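Local coordinates for secreted effector protein sseI (Salmonella enterica subsp. enterica serovar Typhimurium, PDB 4G29), which is a Salmonella virulence factor whose catalytic domain belongs to the cysteine protease superfamily and probably acts through a cysteine-based active site, at residues I31-K34 with I35-V39; D118-V121 with C122-M126; F138-S141 with S142-A145. All blocks are in the same frame, centred on the assembly; numbering follows the deposited sequence.

Contact 1 of 3, residues I31-K34 with I35-V39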
ATOM      1  N   ILE A  31       0.733  16.365  -6.888  1.00 20.51           N
ATOM      2  CA  ILE A  31       0.799  15.401  -5.753  1.00 19.18           C
ATOM      3  C   ILE A  31      -0.020  15.898  -4.547  1.00 18.33           C
ATOM      4  O   ILE A  31      -0.741  15.107  -3.926  1.00 20.49           O
ATOM      5  CB  ILE A  31       2.241  15.018  -5.343  1.00 20.01           C
ATOM      6  CG1 ILE A  31       2.977  14.363  -6.535  1.00 21.11           C
ATOM      7  CG2 ILE A  31       2.236  14.160  -4.041  1.00 20.44           C
ATOM      8  CD1 ILE A  31       4.411  14.028  -6.318  1.00 26.47           C
ATOM      9  N   ASN A  32       0.068  17.180  -4.228  1.00 20.59           N
ATOM     10  CA  ASN A  32      -0.730  17.756  -3.180  1.00 21.40           C
ATOM     11  C   ASN A  32      -2.230  17.491  -3.399  1.00 21.28           C
ATOM     12  O   ASN A  32      -2.919  17.086  -2.470  1.00 21.44           O
ATOM     13  CB  ASN A  32      -0.503  19.262  -3.065  1.00 22.71           C
ATOM     14  CG  ASN A  32      -1.155  19.813  -1.842  1.00 26.97           C
ATOM     15  OD1 ASN A  32      -0.982  19.279  -0.740  1.00 31.03           O
ATOM     16  ND2 ASN A  32      -1.997  20.797  -2.032  1.00 32.37           N
ATOM     17  N   ASN A  33      -2.704  17.671  -4.622  1.00 22.63           N
ATOM     18  CA  ASN A  33      -4.134  17.458  -4.897  1.00 23.14           C
ATOM     19  C   ASN A  33      -4.512  16.005  -4.782  1.00 22.76           C
ATOM     20  O   ASN A  33      -5.594  15.689  -4.304  1.00 22.57           O
ATOM     21  CB  ASN A  33      -4.580  17.952  -6.232  1.00 26.56           C
ATOM     22  CG  ASN A  33      -6.067  17.570  -6.520  1.00 31.54           C
ATOM     23  OD1 ASN A  33      -6.986  17.968  -5.768  1.00 37.14           O
ATOM     24  ND2 ASN A  33      -6.282  16.716  -7.532  1.00 36.39           N
ATOM     25  N   LYS A  34      -3.589  15.103  -5.126  1.00 20.35           N
ATOM     26  CA  LYS A  34      -3.887  13.686  -5.047  1.00 19.93           C
ATOM     27  C   LYS A  34      -3.849  13.196  -3.587  1.00 19.60           C
ATOM     28  O   LYS A  34      -4.581  12.305  -3.200  1.00 20.08           O
ATOM     29  CB  LYS A  34      -2.908  12.924  -5.928  1.00 20.09           C
ATOM     30  CG  LYS A  34      -3.221  13.081  -7.413  1.00 23.11           C
ATOM     31  CD  LYS A  34      -2.305  12.275  -8.283  1.00 23.47           C
ATOM     32  CE  LYS A  34      -2.640  12.535  -9.764  1.00 26.60           C
ATOM     33  NZ  LYS A  34      -1.915  11.608 -10.735  1.00 32.79           N
ATOM     34  N   ILE A  35      -3.021  13.802  -2.752  1.00 19.52           N
ATOM     35  CA  ILE A  35      -3.025  13.511  -1.337  1.00 20.14           C
ATOM     36  C   ILE A  35      -4.278  14.099  -0.681  1.00 21.62           C
ATOM     37  O   ILE A  35      -4.830  13.526   0.239  1.00 22.45           O
ATOM     38  CB  ILE A  35      -1.696  13.969  -0.645  1.00 20.85           C
ATOM     39  CG1 ILE A  35      -0.540  13.134  -1.179  1.00 19.04           C
ATOM     40  CG2 ILE A  35      -1.809  13.862   0.853  1.00 22.71           C
ATOM     41  CD1 ILE A  35       0.847  13.599  -0.633  1.00 20.15           C
HETATM   42  N   MSE A  36      -4.708  15.267  -1.116  1.00 20.64           N
HETATM   43  CA  MSE A  36      -5.955  15.806  -0.591  1.00 21.03           C
HETATM   44  C   MSE A  36      -7.164  14.982  -0.988  1.00 20.81           C
HETATM   45  O   MSE A  36      -8.130  14.871  -0.230  1.00 21.83           O
HETATM   46  CB  MSE A  36      -6.138  17.268  -1.056  1.00 21.93           C
HETATM   47  CG  MSE A  36      -7.106  17.996  -0.226  1.00 25.12           C
HETATM   48 SE   MSE A  36      -7.315  19.864  -0.662  1.00 31.14          SE
HETATM   49  CE  MSE A  36      -5.451  20.280  -0.660  1.00 33.22           C
ATOM     50  N   ASN A  37      -7.105  14.411  -2.194  1.00 19.67           N
ATOM     51  CA  ASN A  37      -8.154  13.629  -2.825  1.00 18.75           C
ATOM     52  C   ASN A  37      -7.650  12.302  -3.360  1.00 19.08           C
ATOM     53  O   ASN A  37      -7.547  12.128  -4.568  1.00 20.55           O
ATOM     54  CB  ASN A  37      -8.823  14.443  -3.929  1.00 19.14           C
ATOM     55  CG  ASN A  37      -9.582  15.668  -3.368  1.00 20.81           C
ATOM     56  OD1 ASN A  37     -10.587  15.519  -2.682  1.00 20.59           O
ATOM     57  ND2 ASN A  37      -9.046  16.867  -3.617  1.00 21.82           N
ATOM     58  N   PRO A  38      -7.413  11.345  -2.445  1.00 20.38           N
ATOM     59  CA  PRO A  38      -6.643  10.126  -2.763  1.00 21.91           C
ATOM     60  C   PRO A  38      -7.444   9.047  -3.448  1.00 22.52           C
ATOM     61  O   PRO A  38      -6.835   8.114  -3.960  1.00 24.69           O
ATOM     62  CB  PRO A  38      -6.218   9.645  -1.374  1.00 22.20           C
ATOM     63  CG  PRO A  38      -7.213  10.156  -0.471  1.00 23.48           C
ATOM     64  CD  PRO A  38      -7.531  11.508  -0.997  1.00 21.26           C
ATOM     65  N   VAL A  39      -8.780   9.099  -3.454  1.00 24.17           N
ATOM     66  CA  VAL A  39      -9.537   7.987  -3.993  1.00 26.38           C
ATOM     67  C   VAL A  39      -9.256   7.856  -5.497  1.00 29.83           C
ATOM     68  O   VAL A  39      -9.336   8.809  -6.243  1.00 31.12           O
ATOM     69  CB  VAL A  39     -11.072   8.066  -3.722  1.00 27.16           C
ATOM     70  CG1 VAL A  39     -11.807   7.005  -4.571  1.00 30.26           C
ATOM     71  CG2 VAL A  39     -11.308   7.889  -2.248  1.00 27.91           C
TER

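Contact 2 of 3, residues D118-V121 with C122-M126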
ATOM      1  N   ASP A 118       7.881  -2.655   8.727  1.00 26.70           N
ATOM      2  CA  ASP A 118       7.223  -3.330   9.818  1.00 27.25           C
ATOM      3  C   ASP A 118       6.127  -2.440  10.400  1.00 26.35           C
ATOM      4  O   ASP A 118       5.095  -2.971  10.836  1.00 27.08           O
ATOM      5  CB  ASP A 118       8.211  -3.710  10.921  1.00 29.52           C
ATOM      6  CG  ASP A 118       9.084  -4.913  10.554  1.00 32.87           C
ATOM      7  OD1 ASP A 118       8.912  -5.564   9.506  1.00 34.50           O
ATOM      8  OD2 ASP A 118       9.966  -5.220  11.347  1.00 37.38           O
ATOM      9  N   GLU A 119       6.361  -1.117  10.441  1.00 24.92           N
ATOM     10  CA  GLU A 119       5.368  -0.199  10.977  1.00 24.93           C
ATOM     11  C   GLU A 119       4.173  -0.159  10.059  1.00 23.90           C
ATOM     12  O   GLU A 119       3.034  -0.068  10.526  1.00 24.44           O
ATOM     13  CB  GLU A 119       5.942   1.196  11.182  1.00 25.31           C
ATOM     14  CG  GLU A 119       6.930   1.319  12.274  1.00 28.45           C
ATOM     15  CD  GLU A 119       7.727   2.606  12.250  1.00 31.05           C
ATOM     16  OE1 GLU A 119       7.922   3.229  11.189  1.00 26.84           O
ATOM     17  OE2 GLU A 119       8.213   2.986  13.345  1.00 34.75           O
ATOM     18  N   TRP A 120       4.423  -0.249   8.740  1.00 21.86           N
ATOM     19  CA  TRP A 120       3.362  -0.216   7.734  1.00 21.95           C
ATOM     20  C   TRP A 120       2.420  -1.437   7.933  1.00 22.07           C
ATOM     21  O   TRP A 120       1.191  -1.324   8.008  1.00 22.38           O
ATOM     22  CB  TRP A 120       3.958  -0.161   6.345  1.00 20.20           C
ATOM     23  CG  TRP A 120       2.945  -0.110   5.193  1.00 17.72           C
ATOM     24  CD1 TRP A 120       2.376   1.007   4.664  1.00 19.08           C
ATOM     25  CD2 TRP A 120       2.378  -1.224   4.504  1.00 19.52           C
ATOM     26  NE1 TRP A 120       1.497   0.674   3.677  1.00 18.70           N
ATOM     27  CE2 TRP A 120       1.491  -0.705   3.541  1.00 15.85           C
ATOM     28  CE3 TRP A 120       2.552  -2.620   4.573  1.00 20.23           C
ATOM     29  CZ2 TRP A 120       0.805  -1.488   2.701  1.00 18.82           C
ATOM     30  CZ3 TRP A 120       1.822  -3.410   3.720  1.00 19.86           C
ATOM     31  CH2 TRP A 120       0.966  -2.844   2.790  1.00 22.16           C
ATOM     32  N   VAL A 121       3.006  -2.612   8.115  1.00 22.76           N
ATOM     33  CA  VAL A 121       2.210  -3.799   8.327  1.00 23.30           C
ATOM     34  C   VAL A 121       1.356  -3.675   9.598  1.00 24.26           C
ATOM     35  O   VAL A 121       0.191  -4.070   9.633  1.00 23.54           O
ATOM     36  CB  VAL A 121       3.116  -5.030   8.430  1.00 24.59           C
ATOM     37  CG1 VAL A 121       2.287  -6.225   8.942  1.00 26.12           C
ATOM     38  CG2 VAL A 121       3.705  -5.342   7.122  1.00 24.18           C
ATOM     39  N   CYS A 122       1.980  -3.124  10.645  1.00 26.10           N
ATOM     40  CA  CYS A 122       1.356  -2.874  11.919  1.00 28.94           C
ATOM     41  C   CYS A 122       0.182  -1.951  11.766  1.00 28.09           C
ATOM     42  O   CYS A 122      -0.894  -2.234  12.294  1.00 28.84           O
ATOM     43  CB  CYS A 122       2.387  -2.311  12.891  1.00 30.64           C
ATOM     44  SG  CYS A 122       3.466  -3.663  13.508  1.00 41.70           S
ATOM     45  N   LYS A 123       0.363  -0.900  10.975  1.00 25.54           N
ATOM     46  CA  LYS A 123      -0.702   0.086  10.752  1.00 25.70           C
ATOM     47  C   LYS A 123      -1.945  -0.553  10.085  1.00 25.04           C
ATOM     48  O   LYS A 123      -3.088  -0.337  10.527  1.00 26.82           O
ATOM     49  CB  LYS A 123      -0.206   1.246   9.893  1.00 25.04           C
ATOM     50  CG  LYS A 123      -1.132   2.465   9.909  1.00 27.01           C
ATOM     51  CD  LYS A 123      -1.020   3.241  11.200  1.00 28.96           C
ATOM     52  CE  LYS A 123      -1.912   4.452  11.234  1.00 31.80           C
ATOM     53  NZ  LYS A 123      -1.863   5.203  12.553  1.00 35.03           N
ATOM     54  N   TYR A 124      -1.729  -1.363   9.054  1.00 22.70           N
ATOM     55  CA  TYR A 124      -2.807  -2.043   8.353  1.00 22.75           C
ATOM     56  C   TYR A 124      -3.464  -3.075   9.237  1.00 24.22           C
ATOM     57  O   TYR A 124      -4.674  -3.154   9.271  1.00 26.36           O
ATOM     58  CB  TYR A 124      -2.341  -2.627   7.000  1.00 21.60           C
ATOM     59  CG  TYR A 124      -2.432  -1.627   5.877  1.00 19.95           C
ATOM     60  CD1 TYR A 124      -1.525  -0.582   5.770  1.00 19.87           C
ATOM     61  CD2 TYR A 124      -3.472  -1.714   4.956  1.00 23.55           C
ATOM     62  CE1 TYR A 124      -1.618   0.354   4.733  1.00 20.78           C
ATOM     63  CE2 TYR A 124      -3.605  -0.752   3.927  1.00 21.92           C
ATOM     64  CZ  TYR A 124      -2.640   0.251   3.821  1.00 20.18           C
ATOM     65  OH  TYR A 124      -2.762   1.183   2.795  1.00 21.75           O
ATOM     66  N   ARG A 125      -2.672  -3.798  10.019  1.00 29.98           N
ATOM     67  CA  ARG A 125      -3.265  -4.726  10.992  1.00 29.34           C
ATOM     68  C   ARG A 125      -4.166  -4.069  12.027  1.00 31.72           C
ATOM     69  O   ARG A 125      -5.216  -4.624  12.354  1.00 34.45           O
ATOM     70  CB  ARG A 125      -2.180  -5.526  11.680  1.00 30.87           C
ATOM     71  CG  ARG A 125      -1.511  -6.500  10.758  1.00 26.64           C
ATOM     72  CD  ARG A 125      -0.523  -7.361  11.541  1.00 30.20           C
ATOM     73  NE  ARG A 125       0.181  -8.318  10.695  1.00 30.90           N
ATOM     74  CZ  ARG A 125       1.337  -8.918  10.998  1.00 38.17           C
ATOM     75  NH1 ARG A 125       1.989  -8.659  12.140  1.00 44.78           N
ATOM     76  NH2 ARG A 125       1.889  -9.750  10.119  1.00 42.54           N
HETATM   77  N   MSE A 126      -3.791  -2.905  12.531  1.00 33.77           N
HETATM   78  CA  MSE A 126      -4.606  -2.252  13.564  1.00 38.24           C
HETATM   79  C   MSE A 126      -5.823  -1.576  12.925  1.00 35.84           C
HETATM   80  O   MSE A 126      -6.759  -1.227  13.627  1.00 37.82           O
HETATM   81  CB  MSE A 126      -3.775  -1.287  14.428  1.00 43.12           C
HETATM   82  CG  MSE A 126      -3.144  -0.105  13.712  1.00 50.42           C
HETATM   83 SE   MSE A 126      -1.860   1.043  14.747  1.00 73.57          SE
HETATM   84  CE  MSE A 126      -3.160   2.241  15.653  1.00 71.94           C
TER

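Contact 3 of 3, residues F138-S141 with S142-A145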
ATOM      1  N   PHE A 138       6.874  -6.017  -6.598  1.00 19.47           N
ATOM      2  CA  PHE A 138       7.260  -6.172  -8.001  1.00 20.62           C
ATOM      3  C   PHE A 138       8.327  -5.158  -8.337  1.00 22.50           C
ATOM      4  O   PHE A 138       8.411  -4.079  -7.740  1.00 21.71           O
ATOM      5  CB  PHE A 138       6.047  -5.935  -8.911  1.00 20.87           C
ATOM      6  CG  PHE A 138       4.939  -6.873  -8.690  1.00 20.24           C
ATOM      7  CD1 PHE A 138       4.875  -8.043  -9.416  1.00 24.21           C
ATOM      8  CD2 PHE A 138       3.892  -6.588  -7.805  1.00 16.50           C
ATOM      9  CE1 PHE A 138       3.832  -8.936  -9.234  1.00 24.56           C
ATOM     10  CE2 PHE A 138       2.830  -7.507  -7.675  1.00 17.84           C
ATOM     11  CZ  PHE A 138       2.825  -8.640  -8.357  1.00 19.42           C
ATOM     12  N   SER A 139       9.141  -5.472  -9.338  1.00 22.94           N
ATOM     13  CA  SER A 139      10.167  -4.531  -9.768  1.00 24.97           C
ATOM     14  C   SER A 139       9.585  -3.489 -10.719  1.00 24.81           C
ATOM     15  O   SER A 139      10.205  -2.457 -10.952  1.00 26.59           O
ATOM     16  CB  SER A 139      11.320  -5.304 -10.432  1.00 27.45           C
ATOM     17  OG  SER A 139      10.819  -5.823 -11.656  1.00 33.30           O
ATOM     18  N   ASN A 140       8.389  -3.720 -11.269  1.00 23.29           N
ATOM     19  CA  ASN A 140       7.843  -2.855 -12.311  1.00 25.03           C
ATOM     20  C   ASN A 140       6.408  -2.468 -11.961  1.00 23.69           C
ATOM     21  O   ASN A 140       5.638  -3.338 -11.538  1.00 22.68           O
ATOM     22  CB  ASN A 140       7.920  -3.597 -13.659  1.00 27.08           C
ATOM     23  CG  ASN A 140       7.285  -2.825 -14.792  1.00 31.43           C
ATOM     24  OD1 ASN A 140       6.065  -2.780 -14.918  1.00 35.84           O
ATOM     25  ND2 ASN A 140       8.121  -2.195 -15.632  1.00 42.05           N
ATOM     26  N   SER A 141       6.075  -1.171 -12.094  1.00 23.42           N
ATOM     27  CA  SER A 141       4.792  -0.680 -11.632  1.00 22.36           C
ATOM     28  C   SER A 141       3.620  -1.182 -12.515  1.00 22.99           C
ATOM     29  O   SER A 141       2.506  -1.405 -12.021  1.00 21.19           O
ATOM     30  CB  SER A 141       4.746   0.826 -11.552  1.00 23.19           C
ATOM     31  OG  SER A 141       4.845   1.422 -12.835  1.00 22.58           O
ATOM     32  N   SER A 142       3.868  -1.372 -13.803  1.00 24.47           N
ATOM     33  CA  SER A 142       2.794  -1.869 -14.652  1.00 25.08           C
ATOM     34  C   SER A 142       2.527  -3.378 -14.386  1.00 24.42           C
ATOM     35  O   SER A 142       1.393  -3.830 -14.464  1.00 23.86           O
ATOM     36  CB  SER A 142       3.072  -1.580 -16.126  1.00 28.37           C
ATOM     37  OG  SER A 142       4.111  -2.379 -16.588  1.00 34.59           O
ATOM     38  N   ILE A 143       3.575  -4.124 -14.089  1.00 23.83           N
ATOM     39  CA  ILE A 143       3.401  -5.523 -13.627  1.00 24.58           C
ATOM     40  C   ILE A 143       2.561  -5.614 -12.354  1.00 23.04           C
ATOM     41  O   ILE A 143       1.630  -6.434 -12.264  1.00 20.99           O
ATOM     42  CB  ILE A 143       4.761  -6.199 -13.471  1.00 25.73           C
ATOM     43  CG1 ILE A 143       5.472  -6.191 -14.812  1.00 30.52           C
ATOM     44  CG2 ILE A 143       4.617  -7.592 -12.917  1.00 28.08           C
ATOM     45  CD1 ILE A 143       4.806  -6.954 -15.939  1.00 32.90           C
ATOM     46  N   ALA A 144       2.868  -4.739 -11.396  1.00 20.38           N
ATOM     47  CA  ALA A 144       2.144  -4.645 -10.136  1.00 18.44           C
ATOM     48  C   ALA A 144       0.656  -4.366 -10.449  1.00 18.99           C
ATOM     49  O   ALA A 144      -0.227  -5.046  -9.946  1.00 18.91           O
ATOM     50  CB  ALA A 144       2.769  -3.561  -9.227  1.00 18.64           C
ATOM     51  N   ALA A 145       0.403  -3.379 -11.306  1.00 19.35           N
ATOM     52  CA  ALA A 145      -0.952  -2.949 -11.594  1.00 19.47           C
ATOM     53  C   ALA A 145      -1.760  -4.086 -12.249  1.00 21.25           C
ATOM     54  O   ALA A 145      -2.956  -4.276 -11.972  1.00 19.92           O
ATOM     55  CB  ALA A 145      -0.890  -1.706 -12.502  1.00 19.82           C
TER

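Contact 1 of 3, residues I31-K34 with I35-V39
Ile-31 and Ile-35 meet one turn apart on the tightly packed side of helix 29-36. The methyl CG2 of Ile-31 rests on CD1 of Ile-35 at 3.7 Å. CG1 of Ile-35 turns back beside its own backbone N. It therefore passes over the carbonyl of the turn before, with Ile-35 CG1 3.4 Å from Ile-31 O. The same oxygen takes the hydrogen bond from Ile-35 N at 2.9 Å. Leu-25 of helix 18-26 touches Ile-31, and Leu-22 and Lys-26 touch Ile-35. The two isoleucines thus join two successive helices by apolar packing.

The contact also contains the end of its helix. Met-36 N still bonds to Asn-32 O in the regular i to i+4 way. Asn-37 N reaches Asn-33 O at 2.9 Å, but its N-H points off line, at 137°. Asn-37 is the first residue to leave helical backbone angles. Pro-38 follows and has no amide hydrogen to offer Lys-34 O. A CA-H...O contact from Pro-38 CA at 3.0 Å meets that oxygen instead. Lys-34 runs out fully extended beyond CG, and its NZ bonds to Ser-44 OG on helix 42-55.

The solvent side is looser and polar. Asn-37 ND2 donates to Asn-33 OD1 at 3.2 Å. The donor lies above the Asn-33 carbonyl plane and not on a lone pair, although OD1 stays close to the Asn-37 amide plane. The two amides are turned 53° from each other. Met-36, present as selenomethionine, bends at its last torsion (chi3 -50°). This carries its methyl CE to 3.8 Å from Asn-32 ND2, a light touch. Asn-33, Met-36 and Asn-37 are exposed in the molecule and also meet a crystal neighbour.

Contact 2 of 3, residues D118-V121 with C122-M126
Val-121 lies alongside Arg-125, one turn further along helix 117-126, and both side chains point the same way. The methyl CG1 of Val-121 stands anti to the backbone N (chi1 168°), on the side of the carbonyl carbon. From there it sits over one face of the guanidinium group, toward its rim, with CG1 3.4 Å from Arg-125 NE. The arginine chain is extended from CG to NE, and its CG passes 3.2 Å from Val-121 O. NE also bonds to Val-166 O, a second hold on the guanidinium group.

Trp-120 and Tyr-124 form the buried side. Their rings meet at a slant. The six-membered indole ring and the phenol ring have centroids 4.6 Å apart and planes at 38°. Tyr-124 CE1 comes over one indole face near its rim, 3.3 Å from Trp-120 NE1. Trp-120 O lies at the edge of the tyrosine ring, in its plane, and accepts the helical bond from Tyr-124 N at 3.1 Å. Both polar ends go to one atom: Trp-120 NE1 and Tyr-124 OH each bond to Asp-95 OD2. Asp-95, with Cys-42 and His-80, has the geometry of a Cys-His-Asp triad, consistent with the cysteine protease superfamily. The pair would then be second-shell residues that position the aspartate.

The helix directly follows strand 113-116, and Leu-113 packs on both aromatic rings. Trp-120 reaches further over the sheet, to Arg-64 and Ile-66 of strand 61-69.

Contact 3 of 3, residues F138-S141 with S142-A145
The ring of Phe-138 has the backbone of the next helix over one face. Ala-144 CA lies above that face, offset toward the rim, and makes a CH-pi contact 3.9 Å from the ring centroid and 27° off the normal. Ala-144 CB adds a touch on Phe-138 CD2 at 3.5 Å. On the same side of the ring plane, Ile-143 CG2 meets the other ortho carbon, Phe-138 CD1, also at 3.5 Å, and these two side chains cross at about a right angle.

The second flat group is the amide of Asn-140, the N-cap of helix 141-147. Its OD1 is gripped by two donors in the carbonyl plane, each on a lone pair. Ile-143 N comes from one side of the C=O bond at 2.9 Å, and Ser-142 OG from the opposite side at 2.6 Å. Ser-142 N adds a weak bond to the same OD1. CG of Asn-140 stands anti to the backbone N (chi1 176°), which brings OD1 to the N-H groups of the first turn. Ser-142 OG sits between its own N and carbonyl carbon (chi1 71°), where it can reach back to the cap. Two bonds in one plane would hold the amide against rotation. The bond from Ile-143 N also satisfies a backbone amide that lacks a helical i to i+4 acceptor. CG1 of Ile-143 packs on Asn-140 CB at 3.7 Å.

Regular helical bonding follows. Ala-144 N bonds to Asn-140 O at 3.1 Å, and Ala-145 N to Ser-141 O at 3.0 Å.

The contact turns the chain from strand 132-138 into helix 141-147. Phe-138 pairs through its backbone with Tyr-63 of strand 61-69, which the side chains of Ser-141 and Ala-144 touch. Met-46 and Thr-47 of helix 42-55 meet Ser-141, and Glu-43 meets Ala-145.

How the contacts relate
All three contacts are local, along a helix or at its end, and none touches another. Contact 2 has the most buried residues and lies nearest the chain centre, about 11 Å from it. Contacts 1 and 3 lie further out, and contact 3 is a surface contact. Contacts 2 and 3 sit on opposite sides of the centre, and both adjoin strand 61-69. Contacts 1 and 3 both adjoin helix 42-55. Their chemistry follows their places: a helix C-terminal end with an asparagine pair in contact 1, aromatic rings gathered on a probable triad aspartate in contact 2, and an asparagine N-cap in contact 3.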